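Local coordinates for putative bacterial transcription regulation protein (Staphylococcus aureus, PDB 3LUR) that probably acts in transcription regulation, as a single effector-binding domain thought to recognise small molecules, though its ligand and targets are not established, at residues G60-E65 against M70-A75; E19-G24 against A32-R37; I90-S95 against P133-Y138; A10-V15 against G53-I58. All coordinates share one frame; numbering follows the deposited sequence. Where two conformers were deposited one is given.

Contact 1: residues G60-E65 against M70-A75; sequences GLCIPE and MSYMIA
Leu61 and Met73 form one hydrogen-bonded pair of this antiparallel hairpin, Ile63 and Ser71 the next. Their four N-H···O=C bonds are short and nearly straight; Leu61 N reaches Met73 O at 2.8 Å with 172° at the hydrogen. Both methionines of the second strand are selenomethionines.

Tyr72 is the side chain to follow. Its CB and CG lie near Leu61 O, and its CA makes a C-H···O contact with the same oxygen. CG stands anti to the backbone N (chi1 -171°), which sends the ring back across the first strand. CD1 then meets Cys62 SG at 3.8 Å, the sulfur sitting at the ring edge. CE1 and CZ pass over the Gly60 backbone, where Leu61 N faces the ring, and at the tip OH packs directly on the glycine, 3.2 Å from Gly60 CA. The hydroxyl is hydrogen-bonded beyond the hairpin to Glu136 and Trp35.

Met70, bent at chi2 and chi3, curls its selenium to 4.1 Å from Cys62 CB. On the other face Ile63 CD1 packs on Met73 CB, and Ser71 OG, also bonded to Thr20, donates to Glu65 OE2 in a hydrogen bond modelled very short, at 2.5 Å; Glu65 has a salt bridge to Lys18 as well. This is a classic two-stranded beta hairpin, here built into the closed antiparallel barrel of the effector-binding domain.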
# COMPACT_ATOMS: atom_id res chain seq x y z
N GLY A 60 2.10 2.20 -0.29
CA GLY A 60 2.34 1.69 1.02
C GLY A 60 1.76 0.29 0.97
O GLY A 60 0.54 0.11 1.11
N LEU A 61 2.61 -0.68 0.71
CA LEU A 61 2.17 -2.07 0.54
C LEU A 61 2.23 -2.82 1.86
O LEU A 61 3.31 -2.98 2.46
CB LEU A 61 3.04 -2.79 -0.51
CG LEU A 61 2.66 -4.23 -0.91
CD1 LEU A 61 1.45 -4.27 -1.86
CD2 LEU A 61 3.84 -4.93 -1.55
N CYS A 62 1.07 -3.34 2.27
CA CYS A 62 0.95 -4.12 3.46
C CYS A 62 1.08 -5.58 3.12
O CYS A 62 0.34 -6.09 2.28
CB CYS A 62 -0.40 -3.82 4.11
SG CYS A 62 -0.53 -2.06 4.58
N ILE A 63 2.07 -6.23 3.74
CA ILE A 63 2.43 -7.59 3.44
C ILE A 63 2.23 -8.44 4.70
O ILE A 63 3.09 -8.50 5.57
CB ILE A 63 3.91 -7.70 2.92
CG1 ILE A 63 4.11 -6.80 1.70
CG2 ILE A 63 4.29 -9.18 2.55
CD1 ILE A 63 5.56 -6.64 1.24
N PRO A 64 1.05 -9.05 4.82
CA PRO A 64 0.90 -9.97 5.97
C PRO A 64 1.94 -11.05 5.86
O PRO A 64 2.14 -11.62 4.77
CB PRO A 64 -0.50 -10.56 5.79
CG PRO A 64 -1.23 -9.60 4.88
CD PRO A 64 -0.16 -8.99 3.98
N GLU A 65 2.68 -11.29 6.94
CA GLU A 65 3.69 -12.32 6.92
C GLU A 65 3.08 -13.61 7.47
O GLU A 65 2.12 -13.58 8.24
CB GLU A 65 4.93 -11.90 7.73
CG GLU A 65 5.63 -10.63 7.19
CD GLU A 65 6.21 -10.79 5.79
OE1 GLU A 65 5.98 -11.84 5.14
OE2 GLU A 65 6.90 -9.86 5.33
N MSE A 70 3.60 -8.31 10.28
CA MSE A 70 3.10 -7.46 9.24
C MSE A 70 4.25 -6.63 8.70
O MSE A 70 4.93 -5.93 9.48
CB MSE A 70 2.01 -6.54 9.80
CG MSE A 70 1.50 -5.49 8.83
SE MSE A 70 0.46 -6.21 7.38
CE MSE A 70 -1.07 -6.94 8.36
N SER A 71 4.49 -6.73 7.40
CA SER A 71 5.50 -5.91 6.74
C SER A 71 4.83 -4.77 5.98
O SER A 71 3.69 -4.89 5.55
CB SER A 71 6.34 -6.75 5.78
OG SER A 71 7.13 -7.69 6.49
N TYR A 72 5.53 -3.66 5.85
CA TYR A 72 5.05 -2.56 5.09
C TYR A 72 6.16 -2.20 4.13
O TYR A 72 7.30 -2.03 4.56
CB TYR A 72 4.81 -1.39 6.00
CG TYR A 72 4.12 -0.24 5.40
CD1 TYR A 72 2.73 -0.24 5.29
CD2 TYR A 72 4.81 0.90 5.01
CE1 TYR A 72 2.05 0.85 4.80
CE2 TYR A 72 4.13 2.00 4.50
CZ TYR A 72 2.75 1.98 4.41
OH TYR A 72 2.02 3.05 3.95
N MSE A 73 5.83 -2.11 2.86
CA MSE A 73 6.82 -1.73 1.88
C MSE A 73 6.43 -0.44 1.19
O MSE A 73 5.34 -0.29 0.62
CB MSE A 73 7.03 -2.87 0.86
CG MSE A 73 8.05 -2.58 -0.20
SE MSE A 73 7.96 -4.04 -1.51
CE MSE A 73 9.34 -3.47 -2.70
N ILE A 74 7.33 0.53 1.25
CA ILE A 74 7.15 1.78 0.51
C ILE A 74 7.73 1.47 -0.86
O ILE A 74 8.88 1.05 -0.96
CB ILE A 74 7.87 2.92 1.21
CG1 ILE A 74 7.14 3.21 2.52
CG2 ILE A 74 7.97 4.18 0.30
CD1 ILE A 74 7.84 4.23 3.42
N ALA A 75 6.94 1.65 -1.91
CA ALA A 75 7.36 1.20 -3.21
C ALA A 75 6.66 1.90 -4.35
O ALA A 75 5.58 2.51 -4.19
CB ALA A 75 7.05 -0.31 -3.31

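Contact 2: residues E19-G24 against A32-R37; sequences ETYENG and AGFWQR. With EDO (1,2-ethanediol), chain F.
Glu19 lies over Phe34 and ends on Arg37, joining the end of a barrel strand to the helix that packs across the sheet, a strand-to-helix contact of this alpha/beta effector-binding fold. Strand 19-21 and helix 32-37 run nearly antiparallel, 11.2 Å apart at the axes, so side chains must bridge the gap.

The tight part is the stack on Phe34. Glu19 is extended beyond CG, and its CG sits 3.7 Å from the ring centroid, only 10° off the normal, a CH-pi contact. Further out the carboxylate lies almost parallel to the ring, with CD over the face toward the rim. Tyr21 OH comes in obliquely, 3.6 Å from Phe34 CD2, and donates a 2.6 Å hydrogen bond to Glu19 OE1 from its anti side. The same oxygen accepts from Arg37 NH2 through its syn lone pair.

The partly exposed Arg37 forms the more solvent-facing side, although the ion pair itself is close: a bidentate, end-on salt bridge, nearly coplanar, its Arg37 NH2 to Glu19 OE1 bond longer at 3.1 Å but straight. Tyr21 OH and both terminal nitrogens of Arg37 thus fix the carboxylate's rotation. A 1,2-ethanediol, probably from the crystallisation liquor, occupies the neighbouring edge and is also bonded to Glu41. Arg37 NH1 serves two acceptors: Glu19 OE2 at 2.6 Å, and the diol, whose EDO O1 is 2.9 Å from Arg37 NH1.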
# COMPACT_ATOMS: atom_id res chain seq x y z
N GLU A 19 9.86 -2.86 5.74
CA GLU A 19 10.11 -2.96 7.19
C GLU A 19 9.12 -3.98 7.72
O GLU A 19 8.01 -4.04 7.24
CB GLU A 19 9.96 -1.63 7.90
CG GLU A 19 11.16 -0.73 7.68
CD GLU A 19 11.19 0.49 8.60
OE1 GLU A 19 10.20 0.76 9.33
OE2 GLU A 19 12.21 1.19 8.56
N THR A 20 9.53 -4.81 8.67
CA THR A 20 8.66 -5.84 9.20
C THR A 20 8.43 -5.53 10.66
O THR A 20 9.36 -5.21 11.40
CB THR A 20 9.27 -7.24 9.03
OG1 THR A 20 9.50 -7.48 7.64
CG2 THR A 20 8.34 -8.35 9.59
N TYR A 21 7.16 -5.60 11.05
CA TYR A 21 6.76 -5.34 12.40
C TYR A 21 6.12 -6.58 13.01
O TYR A 21 5.70 -7.50 12.29
CB TYR A 21 5.78 -4.19 12.40
CG TYR A 21 6.28 -3.03 11.58
CD1 TYR A 21 7.30 -2.24 12.04
CD2 TYR A 21 5.72 -2.72 10.34
CE1 TYR A 21 7.77 -1.16 11.30
CE2 TYR A 21 6.16 -1.66 9.60
CZ TYR A 21 7.19 -0.88 10.09
OH TYR A 21 7.65 0.19 9.37
N GLU A 22 6.05 -6.58 14.34
CA GLU A 22 5.56 -7.73 15.11
C GLU A 22 4.14 -8.16 14.73
O GLU A 22 3.83 -9.35 14.70
CB GLU A 22 5.66 -7.44 16.62
N ASN A 23 3.30 -7.18 14.43
CA ASN A 23 1.91 -7.42 14.05
C ASN A 23 1.28 -6.15 13.46
O ASN A 23 1.95 -5.11 13.32
CB ASN A 23 1.12 -7.89 15.27
CG ASN A 23 1.29 -6.95 16.46
OD1 ASN A 23 1.25 -5.74 16.30
ND2 ASN A 23 1.49 -7.52 17.63
N GLY A 24 0.00 -6.25 13.10
CA GLY A 24 -0.75 -5.15 12.51
C GLY A 24 -0.76 -3.85 13.29
O GLY A 24 -0.59 -2.78 12.70
N ALA A 32 4.24 5.85 9.99
CA ALA A 32 4.47 7.27 9.71
C ALA A 32 5.96 7.59 9.78
O ALA A 32 6.50 8.28 8.93
CB ALA A 32 3.70 8.15 10.69
N GLY A 33 6.63 7.05 10.80
CA GLY A 33 8.04 7.26 10.99
C GLY A 33 8.86 6.68 9.85
O GLY A 33 9.89 7.24 9.48
N PHE A 34 8.42 5.55 9.32
CA PHE A 34 9.10 4.91 8.20
C PHE A 34 9.03 5.82 6.98
O PHE A 34 10.05 6.03 6.30
CB PHE A 34 8.49 3.52 7.98
CG PHE A 34 9.04 2.77 6.81
CD1 PHE A 34 10.34 2.92 6.39
CD2 PHE A 34 8.26 1.78 6.21
CE1 PHE A 34 10.84 2.19 5.31
CE2 PHE A 34 8.74 1.04 5.16
CZ PHE A 34 10.03 1.23 4.71
N TRP A 35 7.84 6.38 6.70
CA TRP A 35 7.72 7.35 5.62
C TRP A 35 8.61 8.57 5.88
O TRP A 35 9.28 9.06 4.96
CB TRP A 35 6.26 7.84 5.48
CG TRP A 35 5.39 6.93 4.76
CD1 TRP A 35 4.51 6.05 5.30
CD2 TRP A 35 5.27 6.79 3.34
NE1 TRP A 35 3.85 5.38 4.31
CE2 TRP A 35 4.29 5.82 3.10
CE3 TRP A 35 5.91 7.40 2.25
CZ2 TRP A 35 3.93 5.42 1.82
CZ3 TRP A 35 5.54 7.01 0.98
CH2 TRP A 35 4.57 6.02 0.78
N GLN A 36 8.63 9.06 7.13
CA GLN A 36 9.45 10.22 7.47
C GLN A 36 10.94 9.95 7.17
O GLN A 36 11.63 10.78 6.56
CB GLN A 36 9.27 10.61 8.95
CG GLN A 36 10.06 11.83 9.38
CD GLN A 36 9.80 12.26 10.84
OE1 GLN A 36 9.04 11.62 11.57
NE2 GLN A 36 10.45 13.34 11.25
N ARG A 37 11.41 8.80 7.60
CA ARG A 37 12.81 8.41 7.37
C ARG A 37 13.12 8.29 5.86
O ARG A 37 14.11 8.82 5.41
CB ARG A 37 13.16 7.13 8.13
CG ARG A 37 13.24 7.37 9.65
CD ARG A 37 13.54 6.14 10.48
NE ARG A 37 12.38 5.30 10.76
CZ ARG A 37 12.07 4.17 10.11
NH1 ARG A 37 12.81 3.71 9.10
NH2 ARG A 37 11.00 3.48 10.50
C1 EDO F . 14.20 4.32 5.91
O1 EDO F . 14.93 4.28 7.15
C2 EDO F . 14.76 3.29 4.95
O2 EDO F . 16.18 3.42 4.90

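Contact 3: residues I90-S95 against P133-Y138; sequences ITLASS and PFFELY. With EDO (1,2-ethanediol), chain H.
Leu92 and Pro133 mark the nearest approach of the two backbones, with 7.6 Å between their CA atoms, too far for strand pairing, and no hydrogen bond joins the segments. Strand 90-92 and strand 134-138 are not neighbours in the closed antiparallel barrel; strand 149-156 separates them, and their side chains meet inside it to make the contact alone.

Leu92 supplies everything from its side. Its CG lies anti to the backbone N (chi1 176°), and the two methyls then part ways. CD1 goes to the proline, 3.9 Å from Pro133 CB, the two side chains lying side by side and running opposite ways. The other methyl turns to Phe135 and meets one corner of the ring at an oblique angle. Phe135 is itself stacked on Trp153, and Leu55 and Leu59 also touch it, so the leucine joins a continuous apolar core.

Glu136 points to the other face of the strand, where Tyr138 OH donates a 2.6 Å hydrogen bond to Glu136 OE1 from above the carboxylate plane. Back in the core, the Leu92 methyl meeting the phenyl ring is CD2, 3.9 Å from Phe135 CE1.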
# COMPACT_ATOMS: atom_id res chain seq x y z
N ILE A 90 10.17 -6.85 -6.08
CA ILE A 90 9.28 -8.02 -6.04
C ILE A 90 8.12 -7.97 -7.02
O ILE A 90 7.85 -6.93 -7.61
CB ILE A 90 8.73 -8.25 -4.63
CG1 ILE A 90 7.68 -7.20 -4.28
CG2 ILE A 90 9.93 -8.29 -3.62
CD1 ILE A 90 6.88 -7.50 -3.08
N THR A 91 7.46 -9.11 -7.19
CA THR A 91 6.29 -9.20 -8.05
C THR A 91 5.04 -9.25 -7.22
O THR A 91 4.87 -10.15 -6.39
CB THR A 91 6.30 -10.46 -8.93
OG1 THR A 91 7.45 -10.43 -9.76
CG2 THR A 91 5.07 -10.48 -9.81
N LEU A 92 4.16 -8.29 -7.46
CA LEU A 92 2.85 -8.30 -6.87
C LEU A 92 1.99 -9.02 -7.91
O LEU A 92 1.76 -8.49 -9.00
CB LEU A 92 2.36 -6.89 -6.62
CG LEU A 92 0.93 -6.76 -6.08
CD1 LEU A 92 0.89 -7.29 -4.65
CD2 LEU A 92 0.45 -5.34 -6.15
N ALA A 93 1.55 -10.22 -7.58
CA ALA A 93 0.81 -11.07 -8.51
C ALA A 93 -0.51 -10.45 -8.89
O ALA A 93 -1.18 -9.88 -8.06
CB ALA A 93 0.58 -12.46 -7.91
N SER A 94 -0.93 -10.70 -10.14
CA SER A 94 -2.19 -10.16 -10.66
C SER A 94 -3.37 -10.51 -9.79
O SER A 94 -3.48 -11.65 -9.30
CB SER A 94 -2.48 -10.68 -12.06
OG SER A 94 -2.67 -12.07 -12.05
N SER A 95 -4.29 -9.57 -9.69
CA SER A 95 -5.47 -9.78 -8.87
C SER A 95 -6.53 -8.78 -9.20
O SER A 95 -6.23 -7.69 -9.75
CB SER A 95 -5.12 -9.64 -7.38
OG SER A 95 -6.23 -9.95 -6.57
N PRO A 133 -0.99 -9.43 -0.56
CA PRO A 133 -0.71 -8.06 -0.14
C PRO A 133 -1.80 -7.07 -0.54
O PRO A 133 -2.49 -7.27 -1.53
CB PRO A 133 0.62 -7.76 -0.82
CG PRO A 133 1.26 -9.07 -1.00
CD PRO A 133 0.12 -9.99 -1.35
N PHE A 134 -1.98 -6.03 0.27
CA PHE A 134 -2.93 -4.98 -0.01
C PHE A 134 -2.20 -3.65 0.14
O PHE A 134 -1.17 -3.60 0.79
CB PHE A 134 -4.17 -5.08 0.90
CG PHE A 134 -3.86 -5.08 2.37
CD1 PHE A 134 -3.51 -6.27 3.04
CD2 PHE A 134 -3.98 -3.90 3.12
CE1 PHE A 134 -3.25 -6.28 4.42
CE2 PHE A 134 -3.71 -3.90 4.51
CZ PHE A 134 -3.34 -5.09 5.15
N PHE A 135 -2.69 -2.60 -0.48
CA PHE A 135 -1.92 -1.36 -0.45
C PHE A 135 -2.70 -0.07 -0.39
O PHE A 135 -3.86 0.00 -0.80
CB PHE A 135 -0.91 -1.33 -1.62
CG PHE A 135 -1.52 -1.42 -3.01
CD1 PHE A 135 -1.72 -2.65 -3.61
CD2 PHE A 135 -1.82 -0.26 -3.73
CE1 PHE A 135 -2.24 -2.74 -4.89
CE2 PHE A 135 -2.33 -0.34 -5.02
CZ PHE A 135 -2.56 -1.58 -5.60
N GLU A 136 -2.01 0.94 0.11
CA GLU A 136 -2.44 2.31 0.09
C GLU A 136 -1.74 2.91 -1.12
O GLU A 136 -0.56 2.64 -1.34
CB GLU A 136 -1.95 3.02 1.36
CG GLU A 136 -2.42 2.37 2.63
CD GLU A 136 -1.49 2.56 3.80
OE1 GLU A 136 -0.52 3.35 3.75
OE2 GLU A 136 -1.73 1.90 4.81
N LEU A 137 -2.43 3.71 -1.90
CA LEU A 137 -1.81 4.34 -3.05
C LEU A 137 -1.96 5.84 -2.89
O LEU A 137 -3.09 6.38 -2.78
CB LEU A 137 -2.44 3.83 -4.35
CG LEU A 137 -1.87 4.40 -5.67
CD1 LEU A 137 -0.39 3.95 -5.86
CD2 LEU A 137 -2.73 4.02 -6.87
N TYR A 138 -0.81 6.52 -2.91
CA TYR A 138 -0.71 7.98 -2.67
C TYR A 138 -0.34 8.79 -3.91
O TYR A 138 0.78 8.72 -4.40
CB TYR A 138 0.32 8.25 -1.58
CG TYR A 138 -0.00 7.62 -0.25
CD1 TYR A 138 -0.86 8.25 0.64
CD2 TYR A 138 0.55 6.41 0.13
CE1 TYR A 138 -1.16 7.68 1.85
CE2 TYR A 138 0.26 5.83 1.32
CZ TYR A 138 -0.61 6.46 2.18
OH TYR A 138 -0.92 5.87 3.39
C1 EDO H . 3.61 11.50 -6.24
O1 EDO H . 3.17 10.53 -5.28
C2 EDO H . 2.90 11.26 -7.58
O2 EDO H . 3.39 10.07 -8.22

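Contact 4: residues A10-V15 against G53-I58; sequences ASLTLV and GDLAGI. With EDO (1,2-ethanediol), chain I.
Leu12 reaches from the start of strand 12-15 to the loop that leads into strand 58-64, and its two methyls take on two quite different neighbours. CG is anti to the carbonyl carbon (chi1 -63°) with chi2 extended at 172°, which carries the isobutyl end away from its own strand and spreads the methyls along the loop. CD1 lies 3.9 Å from Leu55 CD1, and the two leucines cross at a slant. CD2 instead rests beside Asp54, touching its CB at 3.8 Å and its OD2 at 3.6 Å, with the two side chains laid alongside and heading opposite ways.

Leu55 has nearly the same conformation as Leu12, and the rest of it turns inward to Phe135 and Leu137. In Asp54 the first torsion also sets CG anti to the carbonyl carbon, and this carries the carboxylate out toward strand 12-15. There a water bridges the gap: it accepts from Thr13 N at 3.0 Å and lies 2.7 Å from Asp54 OD2, to which it donates.

Beyond these residues the loop turns sharply, Ala56 forming the centre of an inverse gamma turn.

With no direct hydrogen bond between the segments, the contact relies on one apolar side chain whose inner methyl joins the core, while its outer methyl shields one flank of the exposed Asp54 carboxylate. The polar link there is mediated by one water, which ties a backbone N-H of the strand to the carboxylate of the loop.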
# COMPACT_ATOMS: atom_id res chain seq x y z
N ALA A 10 -2.62 -6.46 -13.68
CA ALA A 10 -1.71 -7.47 -14.15
C ALA A 10 -0.63 -7.61 -13.06
O ALA A 10 -0.62 -6.85 -12.08
CB ALA A 10 -1.07 -7.04 -15.43
N SER A 11 0.27 -8.56 -13.21
CA SER A 11 1.33 -8.69 -12.23
C SER A 11 2.23 -7.48 -12.39
O SER A 11 2.53 -7.05 -13.50
CB SER A 11 2.11 -9.98 -12.39
OG SER A 11 1.28 -11.09 -12.11
N LEU A 12 2.67 -6.93 -11.28
CA LEU A 12 3.50 -5.74 -11.33
C LEU A 12 4.80 -5.95 -10.60
O LEU A 12 4.89 -6.77 -9.71
CB LEU A 12 2.75 -4.57 -10.70
CG LEU A 12 1.46 -4.14 -11.39
CD1 LEU A 12 0.77 -3.12 -10.54
CD2 LEU A 12 1.67 -3.61 -12.80
N THR A 13 5.83 -5.22 -11.04
CA THR A 13 7.10 -5.25 -10.37
C THR A 13 7.14 -4.04 -9.44
O THR A 13 6.99 -2.89 -9.89
CB THR A 13 8.25 -5.18 -11.34
OG1 THR A 13 8.28 -6.36 -12.14
CG2 THR A 13 9.57 -5.07 -10.60
N LEU A 14 7.31 -4.29 -8.15
CA LEU A 14 7.36 -3.20 -7.16
C LEU A 14 8.78 -3.06 -6.64
O LEU A 14 9.44 -4.05 -6.33
CB LEU A 14 6.40 -3.48 -6.02
CG LEU A 14 4.94 -3.63 -6.41
CD1 LEU A 14 4.08 -3.76 -5.16
CD2 LEU A 14 4.45 -2.43 -7.22
N VAL A 15 9.28 -1.82 -6.63
CA VAL A 15 10.63 -1.51 -6.24
C VAL A 15 10.51 -0.63 -5.00
O VAL A 15 9.81 0.39 -5.00
CB VAL A 15 11.38 -0.69 -7.32
CG1 VAL A 15 12.83 -0.45 -6.92
CG2 VAL A 15 11.34 -1.39 -8.72
N GLY A 53 4.77 4.48 -13.80
CA GLY A 53 3.37 4.86 -14.02
C GLY A 53 2.31 3.75 -14.03
O GLY A 53 1.13 4.05 -14.17
N ASP A 54 2.70 2.48 -13.86
CA ASP A 54 1.72 1.38 -13.84
C ASP A 54 0.64 1.66 -12.82
O ASP A 54 -0.52 1.30 -13.03
CB ASP A 54 2.37 0.04 -13.52
CG ASP A 54 3.10 -0.55 -14.70
OD1 ASP A 54 2.81 -0.15 -15.84
OD2 ASP A 54 3.95 -1.43 -14.50
N LEU A 55 1.05 2.21 -11.67
CA LEU A 55 0.13 2.74 -10.67
C LEU A 55 0.53 4.20 -10.47
O LEU A 55 1.71 4.51 -10.32
CB LEU A 55 0.19 1.98 -9.35
CG LEU A 55 -0.46 0.60 -9.40
CD1 LEU A 55 -0.17 -0.18 -8.16
CD2 LEU A 55 -1.99 0.74 -9.63
N ALA A 56 -0.46 5.09 -10.51
CA ALA A 56 -0.21 6.54 -10.42
C ALA A 56 -0.10 6.97 -8.97
O ALA A 56 -1.05 7.47 -8.37
CB ALA A 56 -1.32 7.33 -11.13
N GLY A 57 1.07 6.80 -8.41
CA GLY A 57 1.32 7.23 -7.07
C GLY A 57 2.38 6.36 -6.47
O GLY A 57 3.05 5.58 -7.18
N ILE A 58 2.58 6.54 -5.19
CA ILE A 58 3.55 5.75 -4.48
C ILE A 58 2.73 4.86 -3.54
O ILE A 58 1.67 5.28 -3.00
CB ILE A 58 4.61 6.63 -3.79
CG1 ILE A 58 5.68 5.76 -3.11
CG2 ILE A 58 3.96 7.62 -2.82
CD1 ILE A 58 6.95 6.50 -2.76
C1 EDO I . -4.34 7.31 -6.47
O1 EDO I . -5.07 8.48 -6.18
C2 EDO I . -4.25 7.14 -7.97
O2 EDO I . -3.44 8.16 -8.52
O HOH W 1 5.54 -2.97 -13.01

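In the fold
Contacts 1 and 3 are buried near the middle of the chain, whereas contacts 2 and 4 are only partly buried and lie on opposite sides of its centre, about 21 Å apart between centres, though both use strand 5-21. Only contact 1 is true strand pairing; contact 3 joins non-neighbouring strands by apolar side chains alone. Charge is concentrated in contact 2, and contact 4 combines a leucine pair with a water bridge. Backbone bonds stitch them together: Met70 O to Tyr21 N joins contacts 1 and 2, Cys62 N to Phe134 O contacts 1 and 3, and Ile90 O to Leu14 N contacts 3 and 4.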